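Local coordinates for putative periplasmic protein (Salmonella enterica subsp. enterica serovar Typhimurium, PDB 4J32) that probably protects the bacterium from its own type VI secretion amidase toxin Tae4, a papain-like peptidoglycan hydrolase, by binding and inhibiting it in the periplasm, at residues B[15-18]-B[19-23]; B[33-36]-B[37-41]; B[27-30]-B[31-34]. All coordinates share one frame; numbering follows the deposited sequence. Where two conformers were deposited one is given.

Contact 1: B[15-18]-B[19-23]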
loop_
_atom_site.group_PDB
_atom_site.type_symbol
_atom_site.label_atom_id
_atom_site.label_comp_id
_atom_site.label_asym_id
_atom_site.label_seq_id
_atom_site.Cartn_x
_atom_site.Cartn_y
_atom_site.Cartn_z
ATOM N N LYS B 15 -12.374 -5.784 -0.037
ATOM C CA LYS B 15 -11.252 -5.525 0.868
ATOM C C LYS B 15 -10.013 -5.063 0.074
ATOM O O LYS B 15 -9.311 -4.156 0.496
ATOM C CB LYS B 15 -10.948 -6.772 1.699
ATOM C CG LYS B 15 -12.052 -7.089 2.733
ATOM C CD LYS B 15 -11.980 -8.531 3.227
ATOM C CE LYS B 15 -13.149 -8.834 4.194
ATOM N NZ LYS B 15 -13.050 -10.192 4.795
ATOM N N ASN B 16 -9.795 -5.645 -1.100
ATOM C CA ASN B 16 -8.661 -5.232 -1.955
ATOM C C ASN B 16 -8.846 -3.820 -2.450
ATOM O O ASN B 16 -7.883 -3.032 -2.480
ATOM C CB ASN B 16 -8.463 -6.183 -3.145
ATOM C CG ASN B 16 -7.989 -7.574 -2.743
ATOM O OD1 ASN B 16 -7.631 -7.841 -1.597
ATOM N ND2 ASN B 16 -7.998 -8.485 -3.712
ATOM N N TRP B 17 -10.089 -3.508 -2.865
ATOM C CA TRP B 17 -10.481 -2.152 -3.220
ATOM C C TRP B 17 -10.234 -1.192 -2.064
ATOM O O TRP B 17 -9.663 -0.124 -2.253
ATOM C CB TRP B 17 -11.961 -2.079 -3.680
ATOM C CG TRP B 17 -12.252 -0.766 -4.375
ATOM C CD1 TRP B 17 -12.192 -0.536 -5.714
ATOM C CD2 TRP B 17 -12.591 0.484 -3.765
ATOM N NE1 TRP B 17 -12.477 0.774 -5.985
ATOM C CE2 TRP B 17 -12.723 1.431 -4.808
ATOM C CE3 TRP B 17 -12.815 0.895 -2.436
ATOM C CZ2 TRP B 17 -13.071 2.779 -4.576
ATOM C CZ3 TRP B 17 -13.151 2.230 -2.199
ATOM C CH2 TRP B 17 -13.287 3.162 -3.265
ATOM N N ALA B 18 -10.692 -1.559 -0.871
ATOM C CA ALA B 18 -10.523 -0.687 0.291
ATOM C C ALA B 18 -9.037 -0.310 0.495
ATOM O O ALA B 18 -8.692 0.880 0.682
ATOM C CB ALA B 18 -11.101 -1.381 1.548
ATOM N N LEU B 19 -8.168 -1.309 0.454
ATOM C CA LEU B 19 -6.748 -1.075 0.674
ATOM C C LEU B 19 -6.130 -0.169 -0.412
ATOM O O LEU B 19 -5.471 0.840 -0.086
ATOM C CB LEU B 19 -6.000 -2.406 0.770
ATOM C CG LEU B 19 -4.469 -2.320 0.878
ATOM C CD1 LEU B 19 -4.028 -1.415 2.085
ATOM C CD2 LEU B 19 -3.923 -3.751 1.010
ATOM N N SER B 20 -6.356 -0.513 -1.683
ATOM C CA SER B 20 -5.764 0.268 -2.772
ATOM C C SER B 20 -6.317 1.683 -2.814
ATOM O O SER B 20 -5.548 2.625 -3.043
ATOM C CB SER B 20 -5.885 -0.424 -4.138
ATOM O OG SER B 20 -7.178 -0.951 -4.328
ATOM N N HIS B 21 -7.621 1.842 -2.565
ATOM C CA HIS B 21 -8.213 3.175 -2.525
ATOM C C HIS B 21 -7.582 4.023 -1.413
ATOM O O HIS B 21 -7.259 5.196 -1.626
ATOM C CB HIS B 21 -9.732 3.108 -2.346
ATOM C CG HIS B 21 -10.376 4.453 -2.281
ATOM N ND1 HIS B 21 -10.481 5.279 -3.378
ATOM C CD2 HIS B 21 -10.925 5.126 -1.244
ATOM C CE1 HIS B 21 -11.082 6.402 -3.021
ATOM N NE2 HIS B 21 -11.341 6.341 -1.725
ATOM N N CYS B 22 -7.420 3.427 -0.235
ATOM C CA CYS B 22 -6.833 4.171 0.882
ATOM C C CYS B 22 -5.403 4.622 0.540
ATOM O O CYS B 22 -5.005 5.765 0.830
ATOM C CB CYS B 22 -6.841 3.310 2.133
ATOM S SG CYS B 22 -6.160 4.145 3.580
ATOM N N LEU B 23 -4.649 3.736 -0.103
ATOM C CA LEU B 23 -3.272 4.086 -0.510
ATOM C C LEU B 23 -3.291 5.246 -1.522
ATOM O O LEU B 23 -2.458 6.165 -1.447
ATOM C CB LEU B 23 -2.558 2.842 -1.055
ATOM C CG LEU B 23 -2.299 1.706 -0.059
ATOM C CD1 LEU B 23 -1.778 0.426 -0.792
ATOM C CD2 LEU B 23 -1.302 2.168 1.059
#

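Contact 2: B[33-36]-B[37-41]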
loop_
_atom_site.group_PDB
_atom_site.type_symbol
_atom_site.label_atom_id
_atom_site.label_comp_id
_atom_site.label_asym_id
_atom_site.label_seq_id
_atom_site.Cartn_x
_atom_site.Cartn_y
_atom_site.Cartn_z
ATOM N N LYS B 33 -0.118 7.610 -6.610
ATOM C CA LYS B 33 -1.587 7.783 -6.470
ATOM C C LYS B 33 -2.302 7.180 -7.677
ATOM O O LYS B 33 -3.285 6.473 -7.510
ATOM C CB LYS B 33 -1.989 9.274 -6.394
ATOM C CG LYS B 33 -1.635 9.948 -5.086
ATOM C CD LYS B 33 -1.994 11.471 -5.086
ATOM C CE LYS B 33 -3.381 11.726 -4.533
ATOM N NZ LYS B 33 -3.536 11.189 -3.147
ATOM N N ASN B 34 -1.805 7.458 -8.881
ATOM C CA ASN B 34 -2.456 6.943 -10.093
ATOM C C ASN B 34 -2.397 5.422 -10.176
ATOM O O ASN B 34 -3.324 4.781 -10.663
ATOM C CB ASN B 34 -1.859 7.564 -11.356
ATOM C CG ASN B 34 -2.329 8.993 -11.573
ATOM O OD1 ASN B 34 -3.472 9.342 -11.231
ATOM N ND2 ASN B 34 -1.467 9.814 -12.153
ATOM N N ASP B 35 -1.305 4.855 -9.688
ATOM C CA ASP B 35 -1.118 3.408 -9.667
ATOM C C ASP B 35 -2.115 2.735 -8.715
ATOM O O ASP B 35 -2.769 1.739 -9.068
ATOM C CB ASP B 35 0.319 3.091 -9.226
ATOM C CG ASP B 35 0.624 1.600 -9.284
ATOM O OD1 ASP B 35 1.303 1.181 -10.252
ATOM O OD2 ASP B 35 0.158 0.875 -8.373
ATOM N N ALA B 36 -2.242 3.288 -7.511
ATOM C CA ALA B 36 -3.207 2.799 -6.541
ATOM C C ALA B 36 -4.652 2.959 -7.053
ATOM O O ALA B 36 -5.461 2.055 -6.868
ATOM C CB ALA B 36 -3.000 3.476 -5.168
ATOM N N ARG B 37 -4.958 4.075 -7.713
ATOM C CA ARG B 37 -6.288 4.283 -8.328
ATOM C C ARG B 37 -6.557 3.255 -9.424
ATOM O O ARG B 37 -7.651 2.723 -9.530
ATOM C CB ARG B 37 -6.392 5.662 -8.954
ATOM C CG ARG B 37 -6.591 6.756 -7.981
ATOM C CD ARG B 37 -6.714 8.056 -8.781
ATOM N NE ARG B 37 -7.151 9.139 -7.914
ATOM C CZ ARG B 37 -7.681 10.281 -8.350
ATOM N NH1 ARG B 37 -7.828 10.507 -9.651
ATOM N NH2 ARG B 37 -8.065 11.209 -7.475
ATOM N N ALA B 38 -5.558 3.003 -10.261
ATOM C CA ALA B 38 -5.722 2.040 -11.369
ATOM C C ALA B 38 -5.974 0.649 -10.803
ATOM O O ALA B 38 -6.856 -0.092 -11.290
ATOM C CB ALA B 38 -4.489 2.034 -12.256
ATOM N N THR B 39 -5.194 0.301 -9.778
ATOM C CA THR B 39 -5.315 -0.974 -9.086
ATOM C C THR B 39 -6.714 -1.108 -8.460
ATOM O O THR B 39 -7.390 -2.132 -8.633
ATOM C CB THR B 39 -4.185 -1.119 -8.021
ATOM O OG1 THR B 39 -2.915 -1.180 -8.690
ATOM C CG2 THR B 39 -4.375 -2.388 -7.161
ATOM N N ALA B 40 -7.164 -0.079 -7.748
ATOM C CA ALA B 40 -8.518 -0.144 -7.191
ATOM C C ALA B 40 -9.564 -0.359 -8.302
ATOM O O ALA B 40 -10.492 -1.148 -8.132
ATOM C CB ALA B 40 -8.843 1.113 -6.360
ATOM N N SER B 41 -9.381 0.291 -9.453
ATOM C CA SER B 41 -10.398 0.201 -10.514
ATOM C C SER B 41 -10.518 -1.265 -11.019
ATOM O O SER B 41 -11.600 -1.699 -11.440
ATOM C CB SER B 41 -10.121 1.179 -11.662
ATOM O OG SER B 41 -9.075 0.738 -12.496
HETATM O O HOH W 1 -6.364 9.162 -12.060
#

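Contact 3: B[27-30]-B[31-34]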
loop_
_atom_site.group_PDB
_atom_site.type_symbol
_atom_site.label_atom_id
_atom_site.label_comp_id
_atom_site.label_asym_id
_atom_site.label_seq_id
_atom_site.Cartn_x
_atom_site.Cartn_y
_atom_site.Cartn_z
ATOM N N TYR B 27 -1.045 8.891 -0.179
ATOM C CA TYR B 27 0.253 9.180 -0.791
ATOM C C TYR B 27 0.159 10.421 -1.674
ATOM O O TYR B 27 -0.866 10.626 -2.320
ATOM C CB TYR B 27 0.677 7.985 -1.641
ATOM C CG TYR B 27 1.056 6.725 -0.872
ATOM C CD1 TYR B 27 1.801 6.779 0.325
ATOM C CD2 TYR B 27 0.702 5.483 -1.378
ATOM C CE1 TYR B 27 2.169 5.595 0.992
ATOM C CE2 TYR B 27 1.072 4.302 -0.742
ATOM C CZ TYR B 27 1.789 4.358 0.448
ATOM O OH TYR B 27 2.125 3.148 1.020
ATOM N N LYS B 28 1.215 11.223 -1.704
ATOM C CA LYS B 28 1.201 12.497 -2.433
ATOM C C LYS B 28 1.593 12.331 -3.912
ATOM O O LYS B 28 0.982 12.937 -4.820
ATOM C CB LYS B 28 2.089 13.531 -1.724
ATOM C CG LYS B 28 1.856 14.955 -2.242
ATOM C CD LYS B 28 2.842 15.998 -1.740
ATOM C CE LYS B 28 2.471 17.368 -2.342
ATOM N NZ LYS B 28 3.519 18.420 -2.198
ATOM N N ASP B 29 2.594 11.493 -4.153
ATOM C CA ASP B 29 3.218 11.375 -5.478
ATOM C C ASP B 29 2.199 10.942 -6.519
ATOM O O ASP B 29 1.473 9.968 -6.307
ATOM C CB ASP B 29 4.383 10.381 -5.420
ATOM C CG ASP B 29 4.994 10.121 -6.778
ATOM O OD1 ASP B 29 5.708 10.994 -7.298
ATOM O OD2 ASP B 29 4.746 9.034 -7.333
ATOM N N ASP B 30 2.142 11.666 -7.638
ATOM C CA ASP B 30 1.136 11.382 -8.668
ATOM C C ASP B 30 1.224 9.981 -9.282
ATOM O O ASP B 30 0.198 9.336 -9.478
ATOM C CB ASP B 30 1.127 12.440 -9.765
ATOM C CG ASP B 30 0.365 13.689 -9.356
ATOM O OD1 ASP B 30 -0.488 13.610 -8.435
ATOM O OD2 ASP B 30 0.613 14.752 -9.958
ATOM N N VAL B 31 2.443 9.524 -9.568
ATOM C CA VAL B 31 2.659 8.199 -10.146
ATOM C C VAL B 31 2.147 7.103 -9.190
ATOM O O VAL B 31 1.455 6.168 -9.625
ATOM C CB VAL B 31 4.154 7.989 -10.538
ATOM C CG1 VAL B 31 4.421 6.544 -10.951
ATOM C CG2 VAL B 31 4.560 8.954 -11.659
ATOM N N VAL B 32 2.485 7.214 -7.900
ATOM C CA VAL B 32 1.940 6.285 -6.877
ATOM C C VAL B 32 0.408 6.385 -6.738
ATOM O O VAL B 32 -0.291 5.351 -6.722
ATOM C CB VAL B 32 2.644 6.479 -5.512
ATOM C CG1 VAL B 32 1.940 5.658 -4.403
ATOM C CG2 VAL B 32 4.148 6.140 -5.635
ATOM N N LYS B 33 -0.118 7.610 -6.610
ATOM C CA LYS B 33 -1.587 7.783 -6.470
ATOM C C LYS B 33 -2.302 7.180 -7.677
ATOM O O LYS B 33 -3.285 6.473 -7.510
ATOM C CB LYS B 33 -1.989 9.274 -6.394
ATOM C CG LYS B 33 -1.635 9.948 -5.086
ATOM C CD LYS B 33 -1.994 11.471 -5.086
ATOM C CE LYS B 33 -3.381 11.726 -4.533
ATOM N NZ LYS B 33 -3.536 11.189 -3.147
ATOM N N ASN B 34 -1.805 7.458 -8.881
ATOM C CA ASN B 34 -2.456 6.943 -10.093
ATOM C C ASN B 34 -2.397 5.422 -10.176
ATOM O O ASN B 34 -3.324 4.781 -10.663
ATOM C CB ASN B 34 -1.859 7.564 -11.356
ATOM C CG ASN B 34 -2.329 8.993 -11.573
ATOM O OD1 ASN B 34 -3.472 9.342 -11.231
ATOM N ND2 ASN B 34 -1.467 9.814 -12.153
#

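Contact 1: B[15-18]-B[19-23]
Trp17 and His21, one helical turn apart, lay their rings against each other as an offset stack: the six-membered ring of Trp17 and the imidazole have centroids 4.4 Å apart and planes inclined by 13°. The two side chains run side by side and point the same way, because both leave the backbone alike, CG anti to N (chi1 -165° in Trp17, 179° in His21). Overlap is partial. Trp17 CH2 sits over the rim of the imidazole, 3.3 Å from His21 CG, while His21 CB adds a CH-pi contact 3.6 Å from the centroid of the six-membered ring. The pair belongs to helix 10-26, near the centre of this all-helical immunity protein; Tyr54 meets the indole edge-to-face, and Asp58 is hydrogen-bonded to His21 NE2, which should fix the rotation of the imidazole. The backbone bond from His21 N to Trp17 O joins the same two residues. Ala18, whose CB packs on Ile57, Phe85 and Leu91, accepts the next i+4 backbone bond on its O, from Cys22 N at 3.0 Å; Cys22 is itself tied to Cys82 by a disulfide. One step back, Asn16 O accepts from Ser20 N at 3.1 Å.

Contact 2: B[33-36]-B[37-41]
The polar ends of Asn34 and Arg37 are joined by a water, which donates to Asn34 OD1 at 3.0 Å and accepts from Arg37 NH1 at 3.1 Å; Asn34 OD1 also lies 4.3 Å from Arg37 CD. This is an i to i+3 pairing on helix 30-46, which is packed on two sides: Ala36 and Ala40 on helix 10-26, Asp35, Ala38 and Thr39 on the second subunit, another copy of this protein. Arg37 starts beside its own backbone N (chi1 -77°) and stays extended from CG to NE; its CG brushes Lys33 O at 3.4 Å, and NH2 hydrogen-bonds 2-ethoxyethanol, probably a crystallisation additive. Gln54 of the Tae4 toxin chain also packs on Arg37, so this side of the helix takes part in the contact with the toxin.

One turn apart, the Asp35 carboxylate and the Thr39 hydroxyl pass at an angle, with 3.7 Å between Asp35 OD2 and Thr39 OG1. Asp35 points its carboxylate at the second subunit, where OD2 bonds Thr79 OG1 and OD1 bonds Asn78 N. The Thr39 hydroxyl bonds the main chain. With OG1 beside its own N (chi1 -65°), Thr39 grips the carbonyl of Asp35 a second time, Thr39 N taking one face and the hydroxyl the other. Thr39 OG1 lies 2.9 Å from Asp35 O, above the carbonyl plane by 37°.

Contact 3: B[27-30]-B[31-34]
Tyr27 lays its ring obliquely against Val32, the nearest approach being Tyr27 CD2 to Val32 CG1 at 3.3 Å. The contact closes the turn between helices 10-26 and 30-46, and its central element is an N-cap: Asp29, directly before the second helix, receives Val32 N on OD2 at 3.0 Å with an N-H...O angle of 163°. The donor comes on the anti side of that oxygen, 27° out of the carboxylate plane. Asp29 can reach forward because its CG stands anti to the backbone N. Its negative charge at the start of the helix would be expected to interact favourably with the helix dipole, but Asp29 OD1 lies close to Asp29 OD1 of the second subunit, which may offset the gain or shift the ionisation of the two carboxylates. The first turn then proceeds regularly, Lys33 N binding Asp29 O and Asn34 N binding Asp30 O.

On the apolar flank, Val32 CG1 touches Tyr27 CB and CG as well, both at 3.8 Å. Tyr27 OH is hydrogen-bonded to Thr79 of the same chain, and its ring meets Tyr27 of the second subunit at a steep inclination, which places this turn at the interface between the two copies.

Lys33 folds back along the loop. Its chain bends at the last two torsions, and the aliphatic part runs beside Tyr27 O and Lys28 O, with Lys33 CD 3.3 Å from Lys28 O. The ammonium is shared between two carbonyls, that of Ala24 in the last turn of helix 10-26 and that of Tyr27. Lys33 NZ meets Tyr27 O at 2.9 Å, with a C=O...N angle of 165°.

How the contacts relate
Along the chain contact 1 comes first, on helix 10-26, then contact 3 at the turn and start of helix 30-46, then contact 2 further along that helix. Contact 1 lies about 2 Å from the chain's centre, contact 2 about 10 Å and contact 3 about 15 Å, centre to centre: contact 1 is central, the turn at contact 3 is farthest out, and helix 30-46 comes back inward at contact 2. Contacts 1 and 2 touch across the two packed helices, Trp17 CD1 lying 3.0 Å from Ala40 O; contacts 2 and 3 overlap at Lys33 and Asn34, with centres 9 Å apart. All three reach the second subunit, so this helical hairpin contributes to the core and to the interface with the second copy.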